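PDB 5WE0: protection of telomeres protein poz1 from Schizosaccharomyces pombe, which binds telomeric DNA and acts as a negative regulator of telomerase and of telomere length. Local coordinates for residues T132-N135 against E136-L140; R218-Q221 against C222-Q226. All blocks are in the same frame, centred on the assembly; numbering follows the deposited sequence.

Interaction 1 of 2, residues T132-N135 against E136-L140; sequences TLNN and EALKL
From Thr-132 to Lys-139 the chain makes four successive alpha-helical bonds, each amide reaching the carbonyl four residues back; Ala-137 N to Leu-133 O, at 3.0 Å, is the straightest of them, with an N-H...O angle of 172°. Above this backbone, Thr-132 and Glu-136 run side by side. With chi1 near -64° the threonine puts its methyl on the glutamate side, CG2 3.4 Å from Glu-136 OE2, while OG1 bonds to an acidic side chain on a chain of another protein. The glutamate is extended beyond CG, and this length carries OE1 to a hydrogen bond with the backbone of that second protein. Replacing Glu-136 with an alanine would probably leave that backbone without its acceptor and the threonine methyl without its neighbour. Round on the other side of the helix, Asn-134 and Leu-138 meet amide to methyl: ND2 lies 3.5 Å from Leu-138 CD1, and OD1 accepts from Arg-110 NH1, which probably fixes which way the amide is turned. Leu-138 CG rests 3.3 Å from Asn-134 O, against the same carbonyl that binds its own amide. On the exposed side, chi1 of -83° lays the Lys-139 chain over Asn-135, with Lys-139 CD 3.7 Å from Asn-135 ND2; a bend at chi3 turns CE and NZ beyond it. Ala-137, with a single methyl, suits the face where Cys-222 and Gln-226 of helix 209-230 pack closely. Leu-133 meets that helix and the other protein, whose backbone probably eases the buried Glu-136 charge through one hydrogen bond and weaker ones.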
ATOM      1  N   THR A 132       2.699 -18.943  13.424  1.00 31.48           N
ATOM      2  CA  THR A 132       3.921 -18.170  13.258  1.00 30.23           C
ATOM      3  C   THR A 132       3.792 -17.168  12.126  1.00 31.69           C
ATOM      4  O   THR A 132       4.130 -15.987  12.284  1.00 32.84           O
ATOM      5  CB  THR A 132       5.091 -19.116  12.970  1.00 35.74           C
ATOM      6  OG1 THR A 132       5.299 -19.957  14.101  1.00 40.94           O
ATOM      7  CG2 THR A 132       6.363 -18.330  12.647  1.00 46.98           C
ATOM      8  N   LEU A 133       3.293 -17.630  10.979  1.00 27.84           N
ATOM      9  CA  LEU A 133       3.155 -16.789   9.800  1.00 29.50           C
ATOM     10  C   LEU A 133       2.151 -15.674  10.014  1.00 31.33           C
ATOM     11  O   LEU A 133       2.387 -14.533   9.597  1.00 30.33           O
ATOM     12  CB  LEU A 133       2.744 -17.646   8.604  1.00 33.89           C
ATOM     13  CG  LEU A 133       3.883 -18.255   7.793  1.00 38.68           C
ATOM     14  CD1 LEU A 133       4.682 -17.088   7.251  1.00 41.07           C
ATOM     15  CD2 LEU A 133       4.781 -19.142   8.628  1.00 44.53           C
ATOM     16  N   ASN A 134       1.028 -15.979  10.666  1.00 28.51           N
ATOM     17  CA  ASN A 134       0.031 -14.942  10.912  1.00 30.36           C
ATOM     18  C   ASN A 134       0.615 -13.857  11.815  1.00 27.46           C
ATOM     19  O   ASN A 134       0.436 -12.665  11.566  1.00 26.29           O
ATOM     20  CB  ASN A 134      -1.224 -15.575  11.510  1.00 23.90           C
ATOM     21  CG  ASN A 134      -2.417 -14.641  11.504  1.00 28.26           C
ATOM     22  OD1 ASN A 134      -2.992 -14.341  10.446  1.00 25.08           O
ATOM     23  ND2 ASN A 134      -2.818 -14.198  12.685  1.00 23.00           N
ATOM     24  N   ASN A 135       1.331 -14.268  12.859  1.00 24.87           N
ATOM     25  CA  ASN A 135       1.946 -13.340  13.802  1.00 29.56           C
ATOM     26  C   ASN A 135       3.012 -12.469  13.135  1.00 28.08           C
ATOM     27  O   ASN A 135       3.124 -11.272  13.423  1.00 30.32           O
ATOM     28  CB  ASN A 135       2.538 -14.152  14.959  1.00 27.21           C
ATOM     29  CG  ASN A 135       3.186 -13.295  16.013  1.00 31.64           C
ATOM     30  OD1 ASN A 135       2.529 -12.479  16.672  1.00 33.04           O
ATOM     31  ND2 ASN A 135       4.485 -13.488  16.197  1.00 31.30           N
ATOM     32  N   GLU A 136       3.815 -13.058  12.252  1.00 30.64           N
ATOM     33  CA  GLU A 136       4.838 -12.292  11.550  1.00 34.08           C
ATOM     34  C   GLU A 136       4.205 -11.247  10.639  1.00 28.86           C
ATOM     35  O   GLU A 136       4.599 -10.079  10.651  1.00 27.31           O
ATOM     36  CB  GLU A 136       5.742 -13.228  10.755  1.00 32.65           C
ATOM     37  CG  GLU A 136       6.943 -13.720  11.511  1.00 39.40           C
ATOM     38  CD  GLU A 136       7.738 -14.713  10.688  1.00 48.73           C
ATOM     39  OE1 GLU A 136       8.074 -14.380   9.543  1.00 51.20           O
ATOM     40  OE2 GLU A 136       8.046 -15.819  11.175  1.00 62.39           O
ATOM     41  N   ALA A 137       3.211 -11.655   9.847  1.00 28.55           N
ATOM     42  CA  ALA A 137       2.524 -10.716   8.968  1.00 25.26           C
ATOM     43  C   ALA A 137       1.871  -9.595   9.760  1.00 28.06           C
ATOM     44  O   ALA A 137       1.946  -8.426   9.366  1.00 27.71           O
ATOM     45  CB  ALA A 137       1.493 -11.454   8.113  1.00 25.23           C
ATOM     46  N   LEU A 138       1.232  -9.925  10.886  1.00 28.85           N
ATOM     47  CA  LEU A 138       0.566  -8.892  11.678  1.00 29.35           C
ATOM     48  C   LEU A 138       1.557  -7.879  12.211  1.00 25.23           C
ATOM     49  O   LEU A 138       1.264  -6.681  12.240  1.00 23.65           O
ATOM     50  CB  LEU A 138      -0.192  -9.513  12.855  1.00 30.29           C
ATOM     51  CG  LEU A 138      -1.514 -10.209  12.608  1.00 27.53           C
ATOM     52  CD1 LEU A 138      -1.893 -10.996  13.880  1.00 30.68           C
ATOM     53  CD2 LEU A 138      -2.576  -9.178  12.252  1.00 25.70           C
ATOM     54  N   LYS A 139       2.737  -8.341  12.639  1.00 26.59           N
ATOM     55  CA  LYS A 139       3.734  -7.422  13.189  1.00 29.44           C
ATOM     56  C   LYS A 139       4.299  -6.526  12.093  1.00 29.91           C
ATOM     57  O   LYS A 139       4.415  -5.309  12.270  1.00 26.79           O
ATOM     58  CB  LYS A 139       4.851  -8.217  13.866  1.00 32.18           C
ATOM     59  CG  LYS A 139       4.494  -8.625  15.293  1.00 39.94           C
ATOM     60  CD  LYS A 139       5.223  -9.890  15.730  1.00 38.65           C
ATOM     61  CE  LYS A 139       6.705  -9.679  15.840  1.00 41.96           C
ATOM     62  NZ  LYS A 139       7.440 -10.927  16.182  1.00 47.32           N
ATOM     63  N   LEU A 140       4.639  -7.120  10.945  1.00 29.58           N
ATOM     64  CA  LEU A 140       5.108  -6.347   9.802  1.00 28.37           C
ATOM     65  C   LEU A 140       4.044  -5.374   9.318  1.00 28.10           C
ATOM     66  O   LEU A 140       4.357  -4.226   8.980  1.00 26.85           O
ATOM     67  CB  LEU A 140       5.529  -7.294   8.668  1.00 25.53           C
ATOM     68  CG  LEU A 140       6.758  -8.152   8.977  1.00 29.82           C
ATOM     69  CD1 LEU A 140       6.901  -9.323   7.992  1.00 29.48           C
ATOM     70  CD2 LEU A 140       8.013  -7.268   8.968  1.00 25.34           C
TER

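Interaction 2 of 2, residues R218-Q221 against C222-Q226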
ATOM      1  N   ARG A 218       8.849  -7.031   3.225  1.00 27.76           N
ATOM      2  CA  ARG A 218       8.705  -8.311   3.902  1.00 25.69           C
ATOM      3  C   ARG A 218       7.248  -8.622   4.197  1.00 27.38           C
ATOM      4  O   ARG A 218       6.852  -9.790   4.173  1.00 29.48           O
ATOM      5  CB  ARG A 218       9.553  -8.321   5.175  1.00 28.77           C
ATOM      6  CG  ARG A 218      11.040  -8.518   4.863  1.00 24.70           C
ATOM      7  CD  ARG A 218      11.859  -8.602   6.120  1.00 27.16           C
ATOM      8  NE  ARG A 218      12.109  -7.297   6.714  1.00 31.55           N
ATOM      9  CZ  ARG A 218      12.142  -7.090   8.021  1.00 34.54           C
ATOM     10  NH1 ARG A 218      11.935  -8.108   8.841  1.00 31.96           N
ATOM     11  NH2 ARG A 218      12.385  -5.884   8.509  1.00 27.59           N
ATOM     12  N   TYR A 219       6.434  -7.601   4.469  1.00 28.38           N
ATOM     13  CA  TYR A 219       5.008  -7.843   4.641  1.00 24.56           C
ATOM     14  C   TYR A 219       4.389  -8.392   3.360  1.00 25.63           C
ATOM     15  O   TYR A 219       3.563  -9.307   3.400  1.00 26.42           O
ATOM     16  CB  TYR A 219       4.276  -6.559   5.071  1.00 21.18           C
ATOM     17  CG  TYR A 219       2.794  -6.804   5.054  1.00 23.86           C
ATOM     18  CD1 TYR A 219       2.188  -7.614   6.032  1.00 22.56           C
ATOM     19  CD2 TYR A 219       2.008  -6.308   4.027  1.00 23.37           C
ATOM     20  CE1 TYR A 219       0.830  -7.886   5.985  1.00 21.65           C
ATOM     21  CE2 TYR A 219       0.662  -6.559   3.969  1.00 20.89           C
ATOM     22  CZ  TYR A 219       0.075  -7.354   4.941  1.00 26.38           C
ATOM     23  OH  TYR A 219      -1.274  -7.607   4.844  1.00 25.85           O
ATOM     24  N   ILE A 220       4.733  -7.801   2.217  1.00 25.94           N
ATOM     25  CA  ILE A 220       4.159  -8.239   0.947  1.00 26.55           C
ATOM     26  C   ILE A 220       4.600  -9.661   0.627  1.00 24.85           C
ATOM     27  O   ILE A 220       3.805 -10.479   0.163  1.00 28.34           O
ATOM     28  CB  ILE A 220       4.539  -7.246  -0.173  1.00 26.58           C
ATOM     29  CG1 ILE A 220       3.852  -5.876   0.063  1.00 26.17           C
ATOM     30  CG2 ILE A 220       4.169  -7.824  -1.554  1.00 23.64           C
ATOM     31  CD1 ILE A 220       2.294  -5.914   0.002  1.00 21.19           C
ATOM     32  N   GLN A 221       5.879  -9.974   0.859  1.00 28.97           N
ATOM     33  CA  GLN A 221       6.398 -11.306   0.549  1.00 29.12           C
ATOM     34  C   GLN A 221       5.811 -12.360   1.489  1.00 32.40           C
ATOM     35  O   GLN A 221       5.491 -13.479   1.064  1.00 33.34           O
ATOM     36  CB  GLN A 221       7.933 -11.293   0.634  1.00 29.37           C
ATOM     37  CG  GLN A 221       8.635 -10.461  -0.480  1.00 37.60           C
ATOM     38  CD  GLN A 221       8.235 -10.893  -1.913  1.00 40.43           C
ATOM     39  OE1 GLN A 221       7.389 -10.257  -2.562  1.00 35.02           O
ATOM     40  NE2 GLN A 221       8.845 -11.978  -2.401  1.00 43.46           N
ATOM     41  N   CYS A 222       5.690 -12.017   2.775  1.00 31.52           N
ATOM     42  CA  CYS A 222       5.046 -12.888   3.746  1.00 31.42           C
ATOM     43  C   CYS A 222       3.614 -13.188   3.335  1.00 28.29           C
ATOM     44  O   CYS A 222       3.191 -14.354   3.299  1.00 28.52           O
ATOM     45  CB  CYS A 222       5.072 -12.219   5.123  1.00 32.62           C
ATOM     46  SG  CYS A 222       4.440 -13.245   6.497  1.00 37.71           S
ATOM     47  N   THR A 223       2.877 -12.143   2.956  1.00 27.82           N
ATOM     48  CA  THR A 223       1.489 -12.304   2.533  1.00 26.91           C
ATOM     49  C   THR A 223       1.386 -13.176   1.287  1.00 31.52           C
ATOM     50  O   THR A 223       0.555 -14.088   1.236  1.00 29.98           O
ATOM     51  CB  THR A 223       0.870 -10.929   2.263  1.00 25.00           C
ATOM     52  OG1 THR A 223       0.878 -10.157   3.466  1.00 27.23           O
ATOM     53  CG2 THR A 223      -0.557 -11.058   1.798  1.00 24.51           C
ATOM     54  N   LYS A 224       2.246 -12.923   0.284  1.00 31.58           N
ATOM     55  CA  LYS A 224       2.259 -13.725  -0.943  1.00 30.54           C
ATOM     56  C   LYS A 224       2.485 -15.193  -0.634  1.00 32.67           C
ATOM     57  O   LYS A 224       1.811 -16.068  -1.190  1.00 31.73           O
ATOM     58  CB  LYS A 224       3.365 -13.256  -1.891  1.00 29.32           C
ATOM     59  CG  LYS A 224       3.114 -12.003  -2.709  1.00 29.95           C
ATOM     60  CD  LYS A 224       4.267 -11.851  -3.727  1.00 33.40           C
ATOM     61  CE  LYS A 224       4.270 -10.487  -4.376  1.00 33.45           C
ATOM     62  NZ  LYS A 224       5.593 -10.125  -4.947  1.00 34.76           N
ATOM     63  N   LEU A 225       3.463 -15.480   0.226  1.00 34.62           N
ATOM     64  CA  LEU A 225       3.763 -16.865   0.582  1.00 37.06           C
ATOM     65  C   LEU A 225       2.563 -17.542   1.248  1.00 33.92           C
ATOM     66  O   LEU A 225       2.136 -18.607   0.808  1.00 35.48           O
ATOM     67  CB  LEU A 225       5.003 -16.912   1.479  1.00 35.85           C
ATOM     68  CG  LEU A 225       5.481 -18.301   1.888  1.00 45.61           C
ATOM     69  CD1 LEU A 225       5.965 -18.979   0.646  1.00 49.21           C
ATOM     70  CD2 LEU A 225       6.608 -18.258   2.901  1.00 43.15           C
ATOM     71  N   GLN A 226       1.966 -16.908   2.271  1.00 33.27           N
ATOM     72  CA  GLN A 226       0.820 -17.513   2.967  1.00 34.85           C
ATOM     73  C   GLN A 226      -0.336 -17.789   2.020  1.00 35.33           C
ATOM     74  O   GLN A 226      -1.022 -18.814   2.139  1.00 37.40           O
ATOM     75  CB  GLN A 226       0.276 -16.614   4.088  1.00 32.01           C
ATOM     76  CG  GLN A 226       1.274 -16.153   5.078  1.00 38.12           C
ATOM     77  CD  GLN A 226       0.716 -15.155   6.119  1.00 34.69           C
ATOM     78  OE1 GLN A 226      -0.486 -15.082   6.398  1.00 26.11           O
ATOM     79  NE2 GLN A 226       1.603 -14.360   6.653  1.00 33.89           N
TER
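Lys-224 leans back over Ile-220 and Gln-221, the residues one turn before it on helix 209-230. Its CB lies 3.5 Å from Ile-220 O, the carbonyl that also takes the lysine's amide, and CG comes to 3.3 Å from that same oxygen. CD draws level with the glutamine amide, near OE1. CE passes across the isoleucine, 3.9 Å from Ile-220 CG2, and at the tip Lys-224 NZ donates to Gln-221 OE1 at 3.0 Å, in the carbonyl plane. The near-straight lysine and the glutamine, bent at chi2 (-55°), end together, pointing the same way. NZ also forms a salt bridge with Glu-62 on helix 54-64, and Gln-221 NE2 bonds to Glu-21 O, so a long cation suits a buried place where its charge has a carboxylate and an amide to meet. On another face, Thr-223 OG1 donates to Tyr-219 O at 2.8 Å, while Thr-223 N reaches Tyr-219 O at 3.0 Å from the opposite face of the carbonyl plane. Two bonds therefore grip one acceptor, and one of them gives a buried hydroxyl its partner. The hydroxyl oxygen also lies over one face of the Tyr-219 ring, nearer its rim, with OG1 3.3 Å from CZ; the phenol OH bonds to Glu-107 on helix 93-115. A threonine hydroxyl turned back onto the carbonyl four residues earlier is a familiar intrahelical motif, here in helix 209-230 of an all-helical chain, with helices 54-64, 93-115 and 130-157 packed on it.

Overall arrangement
Interaction 1 on helix 130-157 and interaction 2 on helix 209-230 lie with centres about 9 Å apart, on two helices packed against each other. Ala-137 and Gln-226 are the main meeting residues: Gln-226 NE2 packs 3.1 Å from Leu-133 O and 3.3 Å from Ala-137 CB, and Ala-137 CB lies 3.8 Å from Cys-222 SG. Helix 93-115 joins the two contacts, since Arg-110, the partner of Asn-134, also bonds Gln-226 OE1, and Glu-107 meets both Leu-138 and Tyr-219. A disulfide between Cys-113 and Cys-231 further ties helix 93-115 to the region just after helix 209-230. Both interactions also contribute to the surface that receives another protein chain, through Glu-136 in one and Arg-218 in the other.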